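PDB 5O3Z: sorbitol-6-phosphate dehydrogenase from Erwinia amylovora CFBP1430, which probably catalyses the NAD-dependent interconversion of sorbitol 6-phosphate and fructose 6-phosphate, as a member of the short-chain dehydrogenase/reductase family. Local coordinates for residues A86-Y91 with R139-N144. Residues are numbered along the deposited sequence; the frame is centred on the assembly and turned at random.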
loop_
_atom_site.group_PDB
_atom_site.type_symbol
_atom_site.label_atom_id
_atom_site.label_comp_id
_atom_site.label_asym_id
_atom_site.label_seq_id
_atom_site.Cartn_x
_atom_site.Cartn_y
_atom_site.Cartn_z
ATOM N N ALA A 86 19.743 -6.130 26.935
ATOM C CA ALA A 86 18.417 -5.683 26.468
ATOM C C ALA A 86 18.065 -6.440 25.173
ATOM O O ALA A 86 18.912 -6.616 24.290
ATOM C CB ALA A 86 18.405 -4.205 26.221
ATOM N N ASP A 87 16.870 -7.000 25.167
ATOM C CA ASP A 87 16.415 -7.961 24.110
ATOM C C ASP A 87 15.245 -7.422 23.239
ATOM O O ASP A 87 15.183 -7.722 22.045
ATOM C CB ASP A 87 16.024 -9.285 24.752
ATOM C CG ASP A 87 17.211 -9.987 25.412
ATOM O OD1 ASP A 87 17.948 -10.725 24.699
ATOM O OD2 ASP A 87 17.443 -9.719 26.603
ATOM N N LEU A 88 14.363 -6.667 23.878
ATOM C CA LEU A 88 13.143 -6.113 23.315
ATOM C C LEU A 88 13.014 -4.657 23.739
ATOM O O LEU A 88 12.945 -4.390 24.976
ATOM C CB LEU A 88 11.925 -6.884 23.805
ATOM C CG LEU A 88 10.536 -6.304 23.485
ATOM C CD1 LEU A 88 10.371 -6.263 21.986
ATOM C CD2 LEU A 88 9.416 -7.142 24.101
ATOM N N LEU A 89 12.907 -3.724 22.785
ATOM C CA LEU A 89 12.421 -2.359 23.090
ATOM C C LEU A 89 10.961 -2.212 22.678
ATOM O O LEU A 89 10.652 -2.475 21.497
ATOM C CB LEU A 89 13.277 -1.293 22.372
ATOM C CG LEU A 89 12.815 0.196 22.409
ATOM C CD1 LEU A 89 12.962 0.725 23.865
ATOM C CD2 LEU A 89 13.634 1.059 21.451
ATOM N N VAL A 90 10.079 -1.829 23.606
ATOM C CA VAL A 90 8.758 -1.407 23.293
ATOM C C VAL A 90 8.630 0.097 23.480
ATOM O O VAL A 90 8.805 0.618 24.598
ATOM C CB VAL A 90 7.695 -2.164 24.097
ATOM C CG1 VAL A 90 6.299 -1.768 23.676
ATOM C CG2 VAL A 90 7.890 -3.651 23.933
ATOM N N TYR A 91 8.297 0.803 22.381
ATOM C CA TYR A 91 8.090 2.238 22.437
ATOM C C TYR A 91 6.632 2.568 22.340
ATOM O O TYR A 91 5.947 2.411 21.266
ATOM C CB TYR A 91 8.932 3.005 21.382
ATOM C CG TYR A 91 8.915 4.527 21.581
ATOM C CD1 TYR A 91 7.912 5.353 21.025
ATOM C CD2 TYR A 91 9.899 5.137 22.327
ATOM C CE1 TYR A 91 7.927 6.725 21.229
ATOM C CE2 TYR A 91 9.900 6.486 22.540
ATOM C CZ TYR A 91 8.923 7.273 22.032
ATOM O OH TYR A 91 9.063 8.618 22.303
ATOM N N ARG A 139 14.569 -7.338 19.253
ATOM C CA ARG A 139 13.324 -6.869 18.731
ATOM C C ARG A 139 13.087 -5.397 19.127
ATOM O O ARG A 139 13.410 -4.975 20.252
ATOM C CB ARG A 139 12.270 -7.692 19.346
ATOM C CG ARG A 139 12.444 -9.164 19.077
ATOM C CD ARG A 139 12.118 -9.463 17.647
ATOM N NE ARG A 139 12.072 -10.848 17.298
ATOM C CZ ARG A 139 13.041 -11.543 16.728
ATOM N NH1 ARG A 139 14.250 -11.037 16.516
ATOM N NH2 ARG A 139 12.804 -12.832 16.386
ATOM N N ILE A 140 12.516 -4.619 18.218
ATOM C CA ILE A 140 12.088 -3.277 18.505
ATOM C C ILE A 140 10.655 -3.232 18.013
ATOM O O ILE A 140 10.408 -3.526 16.828
ATOM C CB ILE A 140 12.938 -2.220 17.797
ATOM C CG1 ILE A 140 14.388 -2.235 18.287
ATOM C CG2 ILE A 140 12.306 -0.848 17.966
ATOM C CD1 ILE A 140 15.353 -1.392 17.475
ATOM N N ILE A 141 9.738 -2.888 18.885
ATOM C CA ILE A 141 8.352 -2.793 18.489
ATOM C C ILE A 141 7.837 -1.463 18.873
ATOM O O ILE A 141 7.816 -1.124 20.062
ATOM C CB ILE A 141 7.524 -3.915 19.130
ATOM C CG1 ILE A 141 7.905 -5.249 18.449
ATOM C CG2 ILE A 141 6.037 -3.672 18.942
ATOM C CD1 ILE A 141 7.500 -6.481 19.223
ATOM N N GLN A 142 7.314 -0.709 17.888
ATOM C CA GLN A 142 6.634 0.555 18.162
ATOM C C GLN A 142 5.119 0.469 18.240
ATOM O O GLN A 142 4.464 -0.081 17.358
ATOM C CB GLN A 142 6.948 1.551 17.027
ATOM C CG GLN A 142 6.584 3.006 17.346
ATOM C CD GLN A 142 6.177 3.858 16.099
ATOM O OE1 GLN A 142 5.953 3.341 14.987
ATOM N NE2 GLN A 142 5.989 5.173 16.332
ATOM N N ILE A 143 4.524 1.098 19.214
ATOM C CA ILE A 143 3.055 1.261 19.249
ATOM C C ILE A 143 2.680 2.429 18.317
ATOM O O ILE A 143 3.146 3.525 18.512
ATOM C CB ILE A 143 2.563 1.531 20.658
ATOM C CG1 ILE A 143 3.047 0.425 21.635
ATOM C CG2 ILE A 143 1.068 1.640 20.669
ATOM C CD1 ILE A 143 2.910 -1.033 21.095
ATOM N N ASN A 144 1.881 2.147 17.273
ATOM C CA ASN A 144 1.519 3.106 16.280
ATOM C C ASN A 144 -0.015 3.002 16.257
ATOM O O ASN A 144 -0.637 2.537 17.253
ATOM C CB ASN A 144 2.310 2.788 14.986
ATOM C CG ASN A 144 2.373 3.970 13.997
ATOM O OD1 ASN A 144 1.351 4.559 13.616
ATOM N ND2 ASN A 144 3.566 4.278 13.579
#
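Y91 and Q142 bring their flat groups to one face of the sheet, where Q142 CG lies 4.0 Å from the backbone oxygen Y91 O; ring and amide do not meet. Each suits the core because its polar end finds a partner: Y91 OH bonds V115 O of helix 106-133, while Q142 OE1 takes S185 OG and, from above the carbonyl plane, N144 ND2 at 2.9 Å. L89 and I140 share this face, L89 CD2 and I140 CG2 4.2 Å apart, under helix 106-133. On the other face L88, with CG anti to its backbone N (chi1 171°), lays CD1 3.6 Å from R139 CB and 4.0 Å from I141 CD1. L88, V90 and I141 pack on helix 231-242; beta-branched V90, I140 and I141 suit extended backbone. The R139 guanidinium leads away to S243 O. Strands 88-91 and 139-144 run parallel, joined by five backbone bonds from R139 N on D87 O to I143 N on Y91 O; I141 N to L89 O is nearly linear (2.8 Å, 173°). L88 and V90 bond strand 8-12, and I140 bonds T182. The chemistry implies a buried Rossmann-fold centre: backbone polarity is spent between neighbouring strands, leaving hydrocarbon for the helices on both faces.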